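Local coordinates for protein NEQ263 (PDB 5BN3) that probably binds ATP as a subunit of the unusual NeqA-NeqB ATP synthase core complex of Nanoarchaeum equitans, at residues Ser195-Leu207 and Met225-Ile238. Numbering follows the deposited sequence.
Sequences SPIEKIYTPRVAL and MLDMTNYADALREI
Ile200 fits as a knob into the hole formed by Tyr231, Ala234, Leu235 and Ile238, where helices 196-207 and 228-238 cross at -131° with their axes 8.6 Å apart. Its CG2 rests on Ala234 CB (3.8 Å), while CD1 meets Ile238 CD1 tip to tip (3.6 Å). The Tyr231 ring, swung out by an anti chi1 (173°), crosses Ile200 with CE1 at Ile200 CB (3.6 Å); Pro203 CG approaches it obliquely. At the helix start, the Pro196 ring packs on Ile238 and lies across the Glu237 carboxylate; near the kink at Pro203, Met225 CE touches Pro203 CB (3.8 Å) and Leu207.

Among the polar contacts, Arg204 NH1 donates a bent bond (138°) to Tyr231 OH (2.9 Å) and another to Ile200 O, which lies in the guanidinium plane. Asp258 OD1 forms a salt bridge with Arg204 NH2, and OD2 a hydrogen bond with Tyr231 OH. A leucine in place of Arg204 would probably cost Asp258 this salt bridge and leave the phenol less firmly held. A water links Lys199 NZ, also bound by Ser194 O, to Glu237, whose OE2 pairs with Arg351 of the neighbouring alpha chain.

Helix 196-215, strand 220-226 and helix 228-241 follow one another, the strand parallel between 156-162 and 273-281, as in P-loop NTPase nucleotide-binding domains.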
ATOM      1  N   SER B 195      15.707  13.864  24.364  1.00 43.05           N
ATOM      2  CA  SER B 195      16.509  13.007  23.496  1.00 43.22           C
ATOM      3  C   SER B 195      15.907  11.607  23.453  1.00 32.62           C
ATOM      4  O   SER B 195      15.380  11.126  24.461  1.00 36.98           O
ATOM      5  CB  SER B 195      17.951  12.941  24.009  1.00 42.14           C
ATOM      6  OG  SER B 195      18.715  12.000  23.277  1.00 44.40           O
ATOM      7  N   PRO B 196      15.970  10.950  22.284  1.00 35.87           N
ATOM      8  CA  PRO B 196      15.395   9.606  22.172  1.00 40.74           C
ATOM      9  C   PRO B 196      16.074   8.597  23.094  1.00 39.35           C
ATOM     10  O   PRO B 196      15.430   7.625  23.484  1.00 36.85           O
ATOM     11  CB  PRO B 196      15.630   9.237  20.699  1.00 34.68           C
ATOM     12  CG  PRO B 196      16.728  10.137  20.242  1.00 37.49           C
ATOM     13  CD  PRO B 196      16.548  11.412  21.011  1.00 38.02           C
ATOM     14  N   ILE B 197      17.341   8.818  23.437  1.00 37.27           N
ATOM     15  CA  ILE B 197      18.040   7.919  24.353  1.00 31.78           C
ATOM     16  C   ILE B 197      17.440   7.963  25.766  1.00 31.58           C
ATOM     17  O   ILE B 197      17.398   6.945  26.456  1.00 38.19           O
ATOM     18  CB  ILE B 197      19.573   8.190  24.381  1.00 41.93           C
ATOM     19  CG1 ILE B 197      20.318   7.058  25.090  1.00 42.80           C
ATOM     20  CG2 ILE B 197      19.887   9.515  25.055  1.00 37.42           C
ATOM     21  CD1 ILE B 197      20.387   5.785  24.290  1.00 38.70           C
ATOM     22  N   GLU B 198      16.958   9.130  26.192  1.00 34.39           N
ATOM     23  CA  GLU B 198      16.321   9.233  27.503  1.00 39.58           C
ATOM     24  C   GLU B 198      14.973   8.518  27.501  1.00 33.40           C
ATOM     25  O   GLU B 198      14.576   7.908  28.497  1.00 33.03           O
ATOM     26  CB  GLU B 198      16.136  10.696  27.927  1.00 33.71           C
ATOM     27  CG  GLU B 198      15.493  10.828  29.307  1.00 43.71           C
ATOM     28  CD  GLU B 198      15.330  12.260  29.777  1.00 46.50           C
ATOM     29  OE1 GLU B 198      15.886  13.183  29.142  1.00 52.63           O
ATOM     30  OE2 GLU B 198      14.638  12.461  30.799  1.00 43.86           O
ATOM     31  N   LYS B 199      14.273   8.597  26.375  1.00 35.74           N
ATOM     32  CA  LYS B 199      12.965   7.967  26.248  1.00 37.72           C
ATOM     33  C   LYS B 199      13.043   6.444  26.341  1.00 34.55           C
ATOM     34  O   LYS B 199      12.241   5.822  27.032  1.00 35.22           O
ATOM     35  CB  LYS B 199      12.283   8.387  24.940  1.00 40.69           C
ATOM     36  CG  LYS B 199      11.794   9.836  24.920  1.00 37.07           C
ATOM     37  CD  LYS B 199      10.850  10.080  23.743  1.00 37.92           C
ATOM     38  CE  LYS B 199      10.384  11.530  23.679  1.00 46.66           C
ATOM     39  NZ  LYS B 199      11.394  12.433  23.067  1.00 51.84           N
ATOM     40  N   ILE B 200      14.007   5.841  25.652  1.00 31.72           N
ATOM     41  CA  ILE B 200      14.102   4.380  25.659  1.00 40.56           C
ATOM     42  C   ILE B 200      14.740   3.836  26.937  1.00 36.40           C
ATOM     43  O   ILE B 200      14.585   2.658  27.257  1.00 31.85           O
ATOM     44  CB  ILE B 200      14.828   3.811  24.413  1.00 45.34           C
ATOM     45  CG1 ILE B 200      16.305   4.205  24.413  1.00 36.10           C
ATOM     46  CG2 ILE B 200      14.130   4.255  23.130  1.00 32.39           C
ATOM     47  CD1 ILE B 200      17.171   3.259  23.598  1.00 41.93           C
ATOM     48  N   TYR B 201      15.452   4.692  27.665  1.00 33.66           N
ATOM     49  CA  TYR B 201      16.025   4.306  28.953  1.00 39.16           C
ATOM     50  C   TYR B 201      15.004   4.384  30.088  1.00 32.40           C
ATOM     51  O   TYR B 201      15.158   3.723  31.113  1.00 34.13           O
ATOM     52  CB  TYR B 201      17.253   5.164  29.286  1.00 35.20           C
ATOM     53  CG  TYR B 201      18.537   4.677  28.654  1.00 42.39           C
ATOM     54  CD1 TYR B 201      18.524   3.689  27.679  1.00 41.54           C
ATOM     55  CD2 TYR B 201      19.764   5.190  29.048  1.00 48.59           C
ATOM     56  CE1 TYR B 201      19.697   3.237  27.106  1.00 38.97           C
ATOM     57  CE2 TYR B 201      20.943   4.741  28.483  1.00 35.85           C
ATOM     58  CZ  TYR B 201      20.903   3.765  27.514  1.00 47.65           C
ATOM     59  OH  TYR B 201      22.073   3.315  26.945  1.00 42.16           O
ATOM     60  N   THR B 202      13.960   5.186  29.895  1.00 33.45           N
ATOM     61  CA  THR B 202      12.930   5.368  30.924  1.00 34.68           C
ATOM     62  C   THR B 202      12.325   4.052  31.436  1.00 35.40           C
ATOM     63  O   THR B 202      12.324   3.812  32.643  1.00 34.68           O
ATOM     64  CB  THR B 202      11.812   6.337  30.462  1.00 39.01           C
ATOM     65  OG1 THR B 202      12.389   7.601  30.115  1.00 35.82           O
ATOM     66  CG2 THR B 202      10.786   6.534  31.558  1.00 37.16           C
ATOM     67  N   PRO B 203      11.822   3.189  30.530  1.00 33.20           N
ATOM     68  CA  PRO B 203      11.262   1.950  31.076  1.00 35.46           C
ATOM     69  C   PRO B 203      12.343   1.015  31.606  1.00 35.37           C
ATOM     70  O   PRO B 203      12.046   0.179  32.453  1.00 32.52           O
ATOM     71  CB  PRO B 203      10.567   1.318  29.866  1.00 33.97           C
ATOM     72  CG  PRO B 203      11.326   1.838  28.692  1.00 29.27           C
ATOM     73  CD  PRO B 203      11.690   3.247  29.060  1.00 29.76           C
ATOM     74  N   ARG B 204      13.571   1.150  31.113  1.00 33.03           N
ATOM     75  CA  ARG B 204      14.664   0.279  31.543  1.00 33.14           C
ATOM     76  C   ARG B 204      15.134   0.570  32.968  1.00 29.20           C
ATOM     77  O   ARG B 204      15.387  -0.355  33.742  1.00 33.47           O
ATOM     78  CB  ARG B 204      15.835   0.356  30.555  1.00 36.35           C
ATOM     79  CG  ARG B 204      15.588  -0.395  29.248  1.00 35.49           C
ATOM     80  CD  ARG B 204      16.728  -0.212  28.259  1.00 40.06           C
ATOM     81  NE  ARG B 204      16.640  -1.158  27.146  1.00 40.32           N
ATOM     82  CZ  ARG B 204      15.960  -0.938  26.025  1.00 39.83           C
ATOM     83  NH1 ARG B 204      15.307   0.203  25.856  1.00 34.54           N
ATOM     84  NH2 ARG B 204      15.935  -1.859  25.072  1.00 43.54           N
ATOM     85  N   VAL B 205      15.253   1.849  33.319  1.00 32.25           N
ATOM     86  CA  VAL B 205      15.644   2.200  34.682  1.00 34.89           C
ATOM     87  C   VAL B 205      14.511   1.888  35.660  1.00 35.88           C
ATOM     88  O   VAL B 205      14.756   1.470  36.789  1.00 34.35           O
ATOM     89  CB  VAL B 205      16.111   3.684  34.817  1.00 43.56           C
ATOM     90  CG1 VAL B 205      17.156   4.015  33.767  1.00 38.14           C
ATOM     91  CG2 VAL B 205      14.944   4.644  34.694  1.00 51.87           C
ATOM     92  N   ALA B 206      13.273   2.069  35.210  1.00 34.51           N
ATOM     93  CA  ALA B 206      12.104   1.784  36.037  1.00 32.81           C
ATOM     94  C   ALA B 206      11.985   0.295  36.342  1.00 30.34           C
ATOM     95  O   ALA B 206      11.654  -0.099  37.464  1.00 33.88           O
ATOM     96  CB  ALA B 206      10.844   2.285  35.354  1.00 33.45           C
ATOM     97  N   LEU B 207      12.234  -0.533  35.332  1.00 31.47           N
ATOM     98  CA  LEU B 207      12.176  -1.983  35.502  1.00 35.66           C
ATOM     99  C   LEU B 207      13.401  -2.548  36.223  1.00 36.72           C
ATOM    100  O   LEU B 207      13.311  -3.581  36.888  1.00 35.08           O
ATOM    101  CB  LEU B 207      11.978  -2.673  34.149  1.00 36.70           C
ATOM    102  CG  LEU B 207      10.565  -2.542  33.578  1.00 39.16           C
ATOM    103  CD1 LEU B 207      10.520  -3.012  32.140  1.00 37.55           C
ATOM    104  CD2 LEU B 207       9.599  -3.345  34.420  1.00 34.31           C
ATOM    105  N   MET B 225       3.355   1.889  32.696  1.00 36.74           N
ATOM    106  CA  MET B 225       4.107   2.666  31.710  1.00 41.24           C
ATOM    107  C   MET B 225       3.267   3.128  30.520  1.00 41.31           C
ATOM    108  O   MET B 225       2.389   2.412  30.034  1.00 35.26           O
ATOM    109  CB  MET B 225       5.398   1.957  31.266  1.00 42.25           C
ATOM    110  CG  MET B 225       5.223   0.583  30.650  1.00 53.81           C
ATOM    111  SD  MET B 225       6.806  -0.098  30.085  1.00 54.17           S
ATOM    112  CE  MET B 225       7.671  -0.283  31.644  1.00 43.34           C
ATOM    113  N   LEU B 226       3.567   4.341  30.066  1.00 33.93           N
ATOM    114  CA  LEU B 226       2.783   5.058  29.070  1.00 39.23           C
ATOM    115  C   LEU B 226       3.722   6.106  28.492  1.00 36.04           C
ATOM    116  O   LEU B 226       4.416   6.777  29.258  1.00 31.63           O
ATOM    117  CB  LEU B 226       1.614   5.749  29.777  1.00 40.85           C
ATOM    118  CG  LEU B 226       0.748   6.789  29.063  1.00 50.77           C
ATOM    119  CD1 LEU B 226      -0.142   6.130  28.032  1.00 47.77           C
ATOM    120  CD2 LEU B 226      -0.090   7.560  30.073  1.00 45.10           C
ATOM    121  N   ASP B 227       3.767   6.277  27.168  1.00 36.88           N
ATOM    122  CA  ASP B 227       2.948   5.568  26.189  1.00 34.74           C
ATOM    123  C   ASP B 227       3.900   4.736  25.337  1.00 37.98           C
ATOM    124  O   ASP B 227       4.920   5.250  24.875  1.00 39.05           O
ATOM    125  CB  ASP B 227       2.235   6.612  25.314  1.00 36.17           C
ATOM    126  CG  ASP B 227       1.246   6.008  24.323  1.00 42.80           C
ATOM    127  OD1 ASP B 227       1.522   4.942  23.734  1.00 41.93           O
ATOM    128  OD2 ASP B 227       0.181   6.627  24.111  1.00 54.44           O
ATOM    129  N   MET B 228       3.581   3.461  25.123  1.00 31.74           N
ATOM    130  CA  MET B 228       4.480   2.583  24.374  1.00 33.88           C
ATOM    131  C   MET B 228       4.623   3.000  22.912  1.00 34.19           C
ATOM    132  O   MET B 228       5.607   2.657  22.257  1.00 31.65           O
ATOM    133  CB  MET B 228       4.045   1.114  24.471  1.00 32.69           C
ATOM    134  CG  MET B 228       4.044   0.534  25.883  1.00 34.78           C
ATOM    135  SD  MET B 228       5.465   1.004  26.901  1.00 39.78           S
ATOM    136  CE  MET B 228       6.822   0.278  25.980  1.00 37.64           C
ATOM    137  N   THR B 229       3.651   3.748  22.402  1.00 31.07           N
ATOM    138  CA  THR B 229       3.738   4.250  21.035  1.00 33.19           C
ATOM    139  C   THR B 229       4.826   5.320  20.930  1.00 33.15           C
ATOM    140  O   THR B 229       5.515   5.417  19.913  1.00 33.68           O
ATOM    141  CB  THR B 229       2.384   4.792  20.541  1.00 44.56           C
ATOM    142  OG1 THR B 229       1.401   3.751  20.622  1.00 43.79           O
ATOM    143  CG2 THR B 229       2.489   5.248  19.102  1.00 43.50           C
ATOM    144  N   ASN B 230       4.985   6.114  21.987  1.00 25.61           N
ATOM    145  CA  ASN B 230       6.074   7.084  22.048  1.00 33.57           C
ATOM    146  C   ASN B 230       7.423   6.392  22.198  1.00 28.32           C
ATOM    147  O   ASN B 230       8.431   6.874  21.687  1.00 34.70           O
ATOM    148  CB  ASN B 230       5.876   8.066  23.204  1.00 30.07           C
ATOM    149  CG  ASN B 230       4.684   8.972  23.006  1.00 31.86           C
ATOM    150  OD1 ASN B 230       4.232   9.189  21.882  1.00 33.63           O
ATOM    151  ND2 ASN B 230       4.167   9.514  24.104  1.00 38.79           N
ATOM    152  N   TYR B 231       7.438   5.272  22.915  1.00 31.36           N
ATOM    153  CA  TYR B 231       8.657   4.487  23.069  1.00 30.08           C
ATOM    154  C   TYR B 231       9.133   3.940  21.729  1.00 35.21           C
ATOM    155  O   TYR B 231      10.315   4.027  21.393  1.00 31.67           O
ATOM    156  CB  TYR B 231       8.453   3.335  24.061  1.00 30.89           C
ATOM    157  CG  TYR B 231       9.640   2.401  24.107  1.00 33.10           C
ATOM    158  CD1 TYR B 231      10.729   2.676  24.918  1.00 33.49           C
ATOM    159  CD2 TYR B 231       9.681   1.259  23.321  1.00 28.14           C
ATOM    160  CE1 TYR B 231      11.822   1.835  24.953  1.00 35.58           C
ATOM    161  CE2 TYR B 231      10.769   0.416  23.348  1.00 34.56           C
ATOM    162  CZ  TYR B 231      11.836   0.710  24.161  1.00 45.47           C
ATOM    163  OH  TYR B 231      12.919  -0.137  24.189  1.00 38.95           O
ATOM    164  N   ALA B 232       8.210   3.358  20.973  1.00 28.62           N
ATOM    165  CA  ALA B 232       8.534   2.837  19.652  1.00 28.85           C
ATOM    166  C   ALA B 232       9.049   3.941  18.732  1.00 32.22           C
ATOM    167  O   ALA B 232       9.941   3.709  17.916  1.00 31.99           O
ATOM    168  CB  ALA B 232       7.323   2.159  19.044  1.00 37.26           C
ATOM    169  N   ASP B 233       8.480   5.137  18.867  1.00 29.48           N
ATOM    170  CA  ASP B 233       8.880   6.281  18.055  1.00 31.65           C
ATOM    171  C   ASP B 233      10.331   6.665  18.336  1.00 30.17           C
ATOM    172  O   ASP B 233      11.095   6.971  17.419  1.00 33.08           O
ATOM    173  CB  ASP B 233       7.957   7.471  18.327  1.00 34.49           C
ATOM    174  CG  ASP B 233       8.308   8.687  17.495  1.00 52.70           C
ATOM    175  OD1 ASP B 233       9.230   9.436  17.887  1.00 47.21           O
ATOM    176  OD2 ASP B 233       7.661   8.907  16.447  1.00 43.32           O
ATOM    177  N   ALA B 234      10.704   6.645  19.609  1.00 28.66           N
ATOM    178  CA  ALA B 234      12.071   6.952  20.008  1.00 38.60           C
ATOM    179  C   ALA B 234      13.042   5.888  19.502  1.00 40.64           C
ATOM    180  O   ALA B 234      14.149   6.207  19.065  1.00 34.07           O
ATOM    181  CB  ALA B 234      12.161   7.083  21.513  1.00 34.38           C
ATOM    182  N   LEU B 235      12.626   4.625  19.564  1.00 31.63           N
ATOM    183  CA  LEU B 235      13.449   3.525  19.070  1.00 31.37           C
ATOM    184  C   LEU B 235      13.688   3.654  17.569  1.00 38.58           C
ATOM    185  O   LEU B 235      14.783   3.371  17.079  1.00 33.74           O
ATOM    186  CB  LEU B 235      12.793   2.175  19.385  1.00 39.12           C
ATOM    187  CG  LEU B 235      13.717   0.959  19.293  1.00 46.87           C
ATOM    188  CD1 LEU B 235      14.725   0.980  20.430  1.00 37.25           C
ATOM    189  CD2 LEU B 235      12.935  -0.349  19.292  1.00 43.01           C
ATOM    190  N   ARG B 236      12.660   4.083  16.846  1.00 31.40           N
ATOM    191  CA  ARG B 236      12.765   4.290  15.406  1.00 28.87           C
ATOM    192  C   ARG B 236      13.695   5.454  15.095  1.00 32.77           C
ATOM    193  O   ARG B 236      14.432   5.431  14.106  1.00 34.74           O
ATOM    194  CB  ARG B 236      11.380   4.552  14.809  1.00 31.14           C
ATOM    195  CG  ARG B 236      11.388   4.891  13.329  1.00 31.33           C
ATOM    196  CD  ARG B 236       9.974   4.985  12.779  1.00 30.51           C
ATOM    197  NE  ARG B 236       9.191   6.023  13.449  1.00 32.46           N
ATOM    198  CZ  ARG B 236       7.896   6.237  13.237  1.00 38.25           C
ATOM    199  NH1 ARG B 236       7.230   5.486  12.372  1.00 32.67           N
ATOM    200  NH2 ARG B 236       7.268   7.198  13.894  1.00 37.74           N
ATOM    201  N   GLU B 237      13.654   6.474  15.943  1.00 31.23           N
ATOM    202  CA  GLU B 237      14.507   7.637  15.766  1.00 37.61           C
ATOM    203  C   GLU B 237      15.979   7.233  15.849  1.00 38.28           C
ATOM    204  O   GLU B 237      16.795   7.634  15.016  1.00 44.20           O
ATOM    205  CB  GLU B 237      14.172   8.696  16.815  1.00 40.07           C
ATOM    206  CG  GLU B 237      14.926   9.989  16.628  1.00 50.51           C
ATOM    207  CD  GLU B 237      14.417  11.101  17.518  1.00 56.28           C
ATOM    208  OE1 GLU B 237      13.382  10.913  18.197  1.00 54.21           O
ATOM    209  OE2 GLU B 237      15.054  12.172  17.536  1.00 53.07           O
ATOM    210  N   ILE B 238      16.301   6.421  16.852  1.00 35.64           N
ATOM    211  CA  ILE B 238      17.652   5.906  17.038  1.00 34.84           C
ATOM    212  C   ILE B 238      18.040   4.945  15.920  1.00 43.68           C
ATOM    213  O   ILE B 238      19.152   5.011  15.392  1.00 44.65           O
ATOM    214  CB  ILE B 238      17.781   5.197  18.401  1.00 38.64           C
ATOM    215  CG1 ILE B 238      17.471   6.185  19.527  1.00 37.15           C
ATOM    216  CG2 ILE B 238      19.170   4.601  18.574  1.00 42.49           C
ATOM    217  CD1 ILE B 238      17.493   5.578  20.904  1.00 38.47           C
TER
HETATM  218  O   HOH W   1      12.668  11.612  20.882  1.00 52.45           O